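Local coordinates for cupin 2 conserved barrel domain protein (Leptotrichia buccalis, PDB 3RNS), which is of unknown function but is built of two cupin-type beta-barrels, a scaffold that in many relatives houses a metal or small-ligand site, at residues K6-V9 and A10-I13; T20-E23 and A24-V27; I194-K197 and G198-A201. All blocks are in the same frame, centred on the assembly; numbering follows the deposited sequence. Where two conformers were deposited one is given.

Contact 1 of 3, residues K6-V9 and A10-I13; sequences KIEV and AKPI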
ATOM      1  N   LYS A   6       4.468  13.819   0.231  1.00 46.96           N
ATOM      2  CA  LYS A   6       3.668  14.787   0.977  1.00 47.60           C
ATOM      3  C   LYS A   6       3.527  14.396   2.440  1.00 45.79           C
ATOM      4  O   LYS A   6       2.806  15.058   3.176  1.00 47.03           O
ATOM      5  CB  LYS A   6       2.327  14.987   0.278  1.00 47.99           C
ATOM      6  CG  LYS A   6       2.484  15.068  -1.313  1.00 50.70           C
ATOM      7  CD  LYS A   6       1.565  16.052  -2.093  1.00 56.30           C
ATOM      8  CE  LYS A   6       0.459  16.709  -1.212  1.00 59.76           C
ATOM      9  NZ  LYS A   6      -0.696  17.297  -1.963  1.00 60.24           N
ATOM     10  N   ILE A   7       4.201  13.315   2.846  1.00 43.05           N
ATOM     11  CA  ILE A   7       4.325  12.939   4.254  1.00 40.87           C
ATOM     12  C   ILE A   7       5.806  12.878   4.600  1.00 40.51           C
ATOM     13  O   ILE A   7       6.640  12.845   3.703  1.00 39.66           O
ATOM     14  CB  ILE A   7       3.603  11.596   4.570  1.00 39.97           C
ATOM     15  CG1 ILE A   7       4.168  10.403   3.771  1.00 37.90           C
ATOM     16  CG2 ILE A   7       2.103  11.723   4.293  1.00 38.52           C
ATOM     17  CD1 ILE A   7       3.389   9.054   4.051  1.00 35.95           C
ATOM     18  N   GLU A   8       6.127  12.871   5.882  1.00 40.08           N
ATOM     19  CA  GLU A   8       7.494  12.704   6.357  0.60 41.69           C
ATOM     20  C   GLU A   8       8.095  11.341   5.960  1.00 39.72           C
ATOM     21  O   GLU A   8       7.408  10.321   6.051  1.00 38.34           O
ATOM     22  CB  GLU A   8       7.524  12.841   7.882  0.60 42.61           C
ATOM     23  CG  GLU A   8       7.876  14.260   8.357  0.60 47.61           C
ATOM     24  CD  GLU A   8       8.088  14.301   9.863  0.60 53.06           C
ATOM     25  OE1 GLU A   8       9.182  14.723  10.331  0.60 55.78           O
ATOM     26  OE2 GLU A   8       7.152  13.862  10.569  0.60 53.36           O
ATOM     27  N   VAL A   9       9.356  11.342   5.521  1.00 39.71           N
ATOM     28  CA  VAL A   9      10.091  10.146   5.194  1.00 38.41           C
ATOM     29  C   VAL A   9      10.810   9.535   6.399  1.00 38.30           C
ATOM     30  O   VAL A   9      11.007  10.185   7.413  1.00 37.96           O
ATOM     31  CB  VAL A   9      11.055  10.409   4.022  1.00 39.55           C
ATOM     32  CG1 VAL A   9      10.267  11.059   2.907  1.00 40.65           C
ATOM     33  CG2 VAL A   9      12.296  11.306   4.436  1.00 41.39           C
ATOM     34  N   ALA A  10      11.141   8.242   6.284  1.00 36.91           N
ATOM     35  CA  ALA A  10      11.994   7.532   7.224  1.00 36.20           C
ATOM     36  C   ALA A  10      11.391   7.562   8.625  1.00 36.50           C
ATOM     37  O   ALA A  10      12.123   7.705   9.609  1.00 37.22           O
ATOM     38  CB  ALA A  10      13.426   8.124   7.219  1.00 37.41           C
ATOM     39  N   LYS A  11      10.067   7.423   8.691  1.00 35.82           N
ATOM     40  CA  LYS A  11       9.313   7.526   9.931  1.00 37.42           C
ATOM     41  C   LYS A  11       8.061   6.627   9.851  1.00 35.19           C
ATOM     42  O   LYS A  11       7.367   6.641   8.831  1.00 34.92           O
ATOM     43  CB  LYS A  11       8.902   8.989  10.117  1.00 40.17           C
ATOM     44  CG  LYS A  11       7.840   9.262  11.166  1.00 45.79           C
ATOM     45  CD  LYS A  11       7.529  10.760  11.318  1.00 51.75           C
ATOM     46  CE  LYS A  11       8.486  11.463  12.309  1.00 59.20           C
ATOM     47  NZ  LYS A  11       9.874  11.818  11.778  1.00 62.65           N
ATOM     48  N   PRO A  12       7.768   5.848  10.909  1.00 34.06           N
ATOM     49  CA  PRO A  12       6.537   5.019  10.894  1.00 33.36           C
ATOM     50  C   PRO A  12       5.317   5.909  11.045  1.00 33.43           C
ATOM     51  O   PRO A  12       5.354   6.813  11.839  1.00 32.93           O
ATOM     52  CB  PRO A  12       6.692   4.118  12.105  1.00 33.36           C
ATOM     53  CG  PRO A  12       7.577   4.864  13.011  1.00 36.17           C
ATOM     54  CD  PRO A  12       8.564   5.607  12.119  1.00 34.35           C
ATOM     55  N   ILE A  13       4.298   5.661  10.231  1.00 32.42           N
ATOM     56  CA  ILE A  13       3.051   6.392  10.231  1.00 33.07           C
ATOM     57  C   ILE A  13       1.911   5.402  10.199  1.00 31.42           C
ATOM     58  O   ILE A  13       1.916   4.469   9.385  1.00 28.77           O
ATOM     59  CB  ILE A  13       2.910   7.303   8.948  1.00 34.25           C
ATOM     60  CG1 ILE A  13       4.086   8.290   8.873  1.00 37.50           C
ATOM     61  CG2 ILE A  13       1.537   8.083   8.986  1.00 35.06           C
ATOM     62  CD1 ILE A  13       4.435   8.777   7.453  1.00 37.67           C
TER
HETATM   63  O   HOH W   1       7.775   7.781   6.475  1.00 29.68           O
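Glu8 and Lys11 reach across the bend at residues 8-11 and meet through a salt bridge, the ammonium NZ of Lys11 lying 3.3 Å from OE1 of Glu8. As a hydrogen bond the pair is weak, and it belongs to one of two deposited positions of Glu8. The other carboxylate oxygen, OE2, rests against the aliphatic part of the lysine, 3.2 Å from CD of Lys11. CG of Lys11 stands anti to the backbone N (chi1 166°), and the chain then bends at its last two torsions, which curls NZ back over the glutamate. With an alanine in place of Lys11, Glu8, in this conformer, would probably lose its positive mate across the bend and be freer to turn.

Water 1 bridges the two limbs of the bend. It donates to O of Glu8 at 2.6 Å and to O of Lys11 at the same 2.6 Å, using both protons to bridge two carbonyls. The same Glu8 O lies 3.6 Å from CD1 of Ile13. That methyl also meets CD1 of Ile7 at 3.6 Å, an apolar contact in which the two isoleucines approach at a slant.

Residues 6-13 pack as an irregular strap on the cupin barrel that contains strands 191-196 and 199-203, and lead into strand 13-14, which is antiparallel to strand 199-203 at the edge of a six-stranded sheet. Ala10 turns the chain, with a positive phi of 60°, and its O accepts a hydrogen bond from NZ of Lys191. Ala10 also pairs through the backbone with Val202, against which Ile7 and Val9 both pack. Farther out, Phe15 touches Ile7 and Leu18 touches Ile13, while Lys6 has a backbone bond to Ile31 of strand 26-33.

Contact 2 of 3, residues T20-E23 and A24-V27; sequences TSKE and AEVV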
ATOM      1  N   THR A  20      -9.107   9.970   8.447  1.00 33.94           N
ATOM      2  CA  THR A  20     -10.337   9.627   9.090  1.00 37.53           C
ATOM      3  C   THR A  20     -11.467  10.431   8.377  1.00 38.55           C
ATOM      4  O   THR A  20     -11.190  11.434   7.709  1.00 38.38           O
ATOM      5  CB  THR A  20     -10.259   9.987  10.653  1.00 39.36           C
ATOM      6  OG1 THR A  20     -10.258  11.398  10.803  1.00 42.50           O
ATOM      7  CG2 THR A  20      -9.002   9.422  11.380  1.00 39.27           C
ATOM      8  N   SER A  21     -12.704   9.951   8.458  1.00 39.07           N
ATOM      9  CA  SER A  21     -13.872  10.681   7.943  1.00 40.73           C
ATOM     10  C   SER A  21     -14.995  10.720   9.001  1.00 42.46           C
ATOM     11  O   SER A  21     -15.143   9.804   9.785  1.00 42.83           O
ATOM     12  CB  SER A  21     -14.368  10.065   6.620  1.00 40.22           C
ATOM     13  OG  SER A  21     -14.354   8.648   6.618  1.00 40.13           O
ATOM     14  N   LYS A  22     -15.732  11.801   9.061  1.00 43.80           N
ATOM     15  CA  LYS A  22     -16.964  11.849   9.868  0.60 45.70           C
ATOM     16  C   LYS A  22     -18.136  11.413   9.007  1.00 45.64           C
ATOM     17  O   LYS A  22     -17.959  11.136   7.816  1.00 44.58           O
ATOM     18  CB  LYS A  22     -17.186  13.260  10.390  0.60 47.41           C
ATOM     19  CG  LYS A  22     -16.137  13.666  11.429  0.60 50.84           C
ATOM     20  CD  LYS A  22     -16.113  15.193  11.647  0.60 54.55           C
ATOM     21  CE  LYS A  22     -15.613  15.947  10.415  0.60 54.57           C
ATOM     22  NZ  LYS A  22     -14.674  17.068  10.713  0.60 54.30           N
ATOM     23  N   GLU A  23     -19.339  11.370   9.587  1.00 46.71           N
ATOM     24  CA  GLU A  23     -20.541  10.902   8.857  0.60 47.21           C
ATOM     25  C   GLU A  23     -20.681  11.620   7.538  1.00 46.02           C
ATOM     26  O   GLU A  23     -20.522  12.817   7.473  1.00 45.91           O
ATOM     27  CB  GLU A  23     -21.878  11.107   9.635  0.60 49.28           C
ATOM     28  CG  GLU A  23     -23.096  10.406   8.923  0.60 51.63           C
ATOM     29  CD  GLU A  23     -24.498  10.761   9.460  0.60 56.55           C
ATOM     30  OE1 GLU A  23     -24.674  11.757  10.195  0.60 57.54           O
ATOM     31  OE2 GLU A  23     -25.441  10.027   9.106  0.60 58.59           O
ATOM     32  N   ALA A  24     -21.004  10.870   6.491  1.00 45.64           N
ATOM     33  CA  ALA A  24     -21.302  11.417   5.162  1.00 44.86           C
ATOM     34  C   ALA A  24     -20.130  12.135   4.423  1.00 43.37           C
ATOM     35  O   ALA A  24     -20.344  12.785   3.405  1.00 44.78           O
ATOM     36  CB  ALA A  24     -22.552  12.302   5.235  1.00 47.47           C
ATOM     37  N   GLU A  25     -18.901  11.971   4.901  1.00 40.18           N
ATOM     38  CA  GLU A  25     -17.735  12.563   4.265  1.00 39.12           C
ATOM     39  C   GLU A  25     -16.930  11.508   3.509  1.00 36.13           C
ATOM     40  O   GLU A  25     -16.862  10.356   3.908  1.00 34.76           O
ATOM     41  CB  GLU A  25     -16.764  13.113   5.309  1.00 39.46           C
ATOM     42  CG  GLU A  25     -17.147  14.417   6.006  1.00 44.80           C
ATOM     43  CD  GLU A  25     -16.117  14.791   7.086  1.00 48.28           C
ATOM     44  OE1 GLU A  25     -15.180  13.984   7.386  1.00 51.51           O
ATOM     45  OE2 GLU A  25     -16.238  15.892   7.646  1.00 53.00           O
ATOM     46  N   VAL A  26     -16.283  11.937   2.438  1.00 34.01           N
ATOM     47  CA  VAL A  26     -15.185  11.187   1.817  1.00 32.38           C
ATOM     48  C   VAL A  26     -13.980  12.093   1.930  1.00 31.19           C
ATOM     49  O   VAL A  26     -14.019  13.284   1.524  1.00 32.44           O
ATOM     50  CB  VAL A  26     -15.463  10.866   0.332  1.00 34.25           C
ATOM     51  CG1 VAL A  26     -14.239  10.179  -0.362  1.00 34.13           C
ATOM     52  CG2 VAL A  26     -16.755   9.962   0.187  1.00 34.10           C
ATOM     53  N   VAL A  27     -12.923  11.562   2.501  1.00 29.45           N
ATOM     54  CA  VAL A  27     -11.705  12.316   2.693  1.00 29.62           C
ATOM     55  C   VAL A  27     -10.618  11.644   1.888  1.00 29.64           C
ATOM     56  O   VAL A  27     -10.526  10.402   1.848  1.00 29.10           O
ATOM     57  CB  VAL A  27     -11.328  12.412   4.196  1.00 29.50           C
ATOM     58  CG1 VAL A  27      -9.959  13.170   4.382  1.00 29.37           C
ATOM     59  CG2 VAL A  27     -12.476  13.092   4.993  1.00 29.00           C
TER
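Glu25 is hydrogen-bonded to Lys22 twice, once through its side chain and once through its backbone. OE1 of Glu25 accepts from N of Lys22 at 2.8 Å, and the N-H...O angle of 169° makes the bond almost straight. The donor comes in from above the carboxylate plane, 59° out of it. The second bond, from N of Glu25 to O of Lys22 at 3.2 Å, closes a type II beta turn from Lys22 to Glu25. Ala24 takes the third position of that turn with a positive phi of 65°.

The charged contact is looser. NZ of Lys22 lies 3.6 Å from OE2 of Glu25, a long salt bridge, and Lys22 was deposited in two conformers, so this part of the contact is less certain than the two hydrogen bonds. Where it forms, the lysine chain bends at its last two torsions and crosses the extended glutamate at a slant.

Van der Waals contact is slight: CG2 of Val27 lies 3.9 Å from CB of Ser21 and 3.4 Å from the carbonyl O of Thr20. OG of Ser21 is engaged elsewhere, with OG of Ser43.

The loop leads from helix 15-18 into strand 26-33, the outermost strand of a six-stranded antiparallel sheet. Backbone bonds from Glu25 to Ala45 and from Val27 to Ser43 tie its second half to the chain alongside.

The short bond from N of Lys22 to OE1 of Glu25 ties the last residue of the turn to its first, and a backbone N-H held so close is likely to help the Glu25 carboxylate stay ionised; the lysine ammonium would add to this only in the conformer described.

Contact 3 of 3, residues I194-K197 and G198-A201; sequences IVKK and GESA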
ATOM      1  N   ILE A 194      11.338   1.173  13.760  1.00 35.04           N
ATOM      2  CA  ILE A 194      10.502   0.022  13.701  1.00 35.44           C
ATOM      3  C   ILE A 194       9.204   0.431  13.035  1.00 33.34           C
ATOM      4  O   ILE A 194       8.602   1.474  13.388  1.00 33.98           O
ATOM      5  CB  ILE A 194      10.102  -0.474  15.106  1.00 36.83           C
ATOM      6  CG1 ILE A 194      11.333  -0.772  15.948  1.00 41.89           C
ATOM      7  CG2 ILE A 194       9.129  -1.651  14.973  1.00 36.44           C
ATOM      8  CD1 ILE A 194      12.257  -1.668  15.339  1.00 44.32           C
ATOM      9  N   VAL A 195       8.735  -0.401  12.119  1.00 30.70           N
ATOM     10  CA  VAL A 195       7.412  -0.263  11.511  1.00 28.69           C
ATOM     11  C   VAL A 195       6.593  -1.489  11.914  1.00 29.68           C
ATOM     12  O   VAL A 195       6.983  -2.622  11.638  1.00 28.70           O
ATOM     13  CB  VAL A 195       7.524  -0.135   9.999  1.00 28.22           C
ATOM     14  CG1 VAL A 195       6.140   0.104   9.349  1.00 28.60           C
ATOM     15  CG2 VAL A 195       8.469   1.010   9.679  1.00 27.89           C
ATOM     16  N   LYS A 196       5.518  -1.248  12.660  1.00 29.45           N
ATOM     17  CA  LYS A 196       4.681  -2.286  13.177  1.00 30.98           C
ATOM     18  C   LYS A 196       3.540  -2.608  12.253  1.00 30.71           C
ATOM     19  O   LYS A 196       3.279  -1.888  11.277  1.00 29.48           O
ATOM     20  CB  LYS A 196       4.114  -1.863  14.498  1.00 32.95           C
ATOM     21  CG  LYS A 196       5.190  -1.554  15.523  1.00 38.46           C
ATOM     22  CD  LYS A 196       4.495  -1.092  16.814  1.00 44.32           C
ATOM     23  CE  LYS A 196       5.481  -0.853  17.956  1.00 51.53           C
ATOM     24  NZ  LYS A 196       6.601  -1.855  17.984  1.00 51.96           N
ATOM     25  N   LYS A 197       2.864  -3.716  12.529  1.00 31.18           N
ATOM     26  CA  LYS A 197       1.730  -4.106  11.694  1.00 32.59           C
ATOM     27  C   LYS A 197       0.733  -2.940  11.641  1.00 33.74           C
ATOM     28  O   LYS A 197       0.357  -2.423  12.672  1.00 33.45           O
ATOM     29  CB  LYS A 197       1.035  -5.354  12.264  1.00 33.22           C
ATOM     30  CG  LYS A 197      -0.207  -5.722  11.520  1.00 36.13           C
ATOM     31  CD  LYS A 197      -0.955  -6.822  12.239  1.00 41.55           C
ATOM     32  CE  LYS A 197      -2.257  -7.124  11.490  1.00 45.40           C
ATOM     33  NZ  LYS A 197      -2.856  -8.374  12.048  1.00 49.61           N
ATOM     34  N   GLY A 198       0.253  -2.607  10.443  1.00 33.13           N
ATOM     35  CA  GLY A 198      -0.680  -1.498  10.253  1.00 33.68           C
ATOM     36  C   GLY A 198       0.021  -0.170  10.023  1.00 32.22           C
ATOM     37  O   GLY A 198      -0.616   0.805   9.695  1.00 34.33           O
ATOM     38  N   GLU A 199       1.338  -0.116  10.150  1.00 29.75           N
ATOM     39  CA  GLU A 199       2.067   1.145   9.909  1.00 28.55           C
ATOM     40  C   GLU A 199       2.780   1.091   8.585  1.00 28.51           C
ATOM     41  O   GLU A 199       3.029  -0.004   8.010  1.00 28.55           O
ATOM     42  CB  GLU A 199       3.056   1.404  11.023  1.00 27.23           C
ATOM     43  CG  GLU A 199       2.406   1.521  12.460  1.00 30.32           C
ATOM     44  CD  GLU A 199       3.473   1.714  13.575  1.00 30.62           C
ATOM     45  OE1 GLU A 199       4.674   1.300  13.389  1.00 31.10           O
ATOM     46  OE2 GLU A 199       3.132   2.241  14.655  1.00 33.12           O
ATOM     47  N   SER A 200       3.117   2.273   8.102  1.00 28.32           N
ATOM     48  CA  SER A 200       3.813   2.449   6.849  1.00 27.95           C
ATOM     49  C   SER A 200       4.949   3.428   6.995  1.00 28.36           C
ATOM     50  O   SER A 200       5.032   4.193   7.953  1.00 29.63           O
ATOM     51  CB  SER A 200       2.830   2.976   5.802  1.00 29.00           C
ATOM     52  OG  SER A 200       1.636   2.187   5.712  1.00 27.91           O
ATOM     53  N   ALA A 201       5.828   3.448   6.017  1.00 28.23           N
ATOM     54  CA  ALA A 201       6.907   4.435   5.962  1.00 28.48           C
ATOM     55  C   ALA A 201       7.350   4.664   4.528  1.00 29.36           C
ATOM     56  O   ALA A 201       7.265   3.770   3.661  1.00 29.15           O
ATOM     57  CB  ALA A 201       8.153   3.962   6.853  1.00 26.96           C
TER
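Glu199 turns back alongside Lys196 across a type II beta turn, Lys196 to Glu199, that joins strands 191-196 and 199-203 in a cupin barrel. These strands belong to different sheets, a four-stranded and a six-stranded one, and the turn carries the chain from the first to the second. At the join their short segments make an angle of 139°, with a closest axis approach of 5.9 Å. Gly198 is probably the glycine that opens the second cupin motif, G(X)5PXG(X)2H(X)3N, which the sequence after it matches only in part: the proline and histidine are in place, the second glycine and the final asparagine are not.

The glutamate can be traced outward. Its CB sits 3.3 Å from O of Lys196 and 3.7 Å from CG1 of Val195. CG stands anti to the carbonyl carbon (chi1 -60°), and the extended chain beyond it runs beside the lysine, both side chains pointing the same way. OE1 accepts from N of Lys196 at 2.8 Å with an N-H...O angle of 172°, the donor standing above the carboxylate plane. OE2 skirts the lysine methylenes, 4.2 Å from CD of Lys196. The ammonium of Lys196 does not close on this carboxylate; it forms a salt bridge with Glu183 of the neighbouring strand.

The turn itself is closed by N of Glu199 donating to O of Lys196 at 2.9 Å. Gly198 occupies its third position, where a side chain's CB would fall 2.5 Å from O of Lys197, a clash.

Val195 and Ser200 are buried. Val195 touches Tyr186 and Val179, while Ser200 points away from residues 194-197, its OG bonded to OG1 of Thr178. CG2 of Val195 meets CB of Ala201 at 4.1 Å.

How the contacts relate
Contacts 1 and 2 are surface features, whereas contact 3 is partly buried. Contacts 1 and 3 adjoin, their centres about 11 Å apart: N of Ile13 probably bonds to O of Ser200 (2.8 Å), and Pro12 packs near Ile194, so the N-terminal strap and the 194-201 turn share one barrel edge. Contact 2 lies about 24 Å from contact 3, centre to centre, at the edge of another sheet, and touches neither. Yet residues 20-27 and 194-201 use the same device, a type II turn whose last residue is a glutamate bound to the first residue's N-H. Contact 1 instead relies on a bridging water, a weak charge pair and an isoleucine pair.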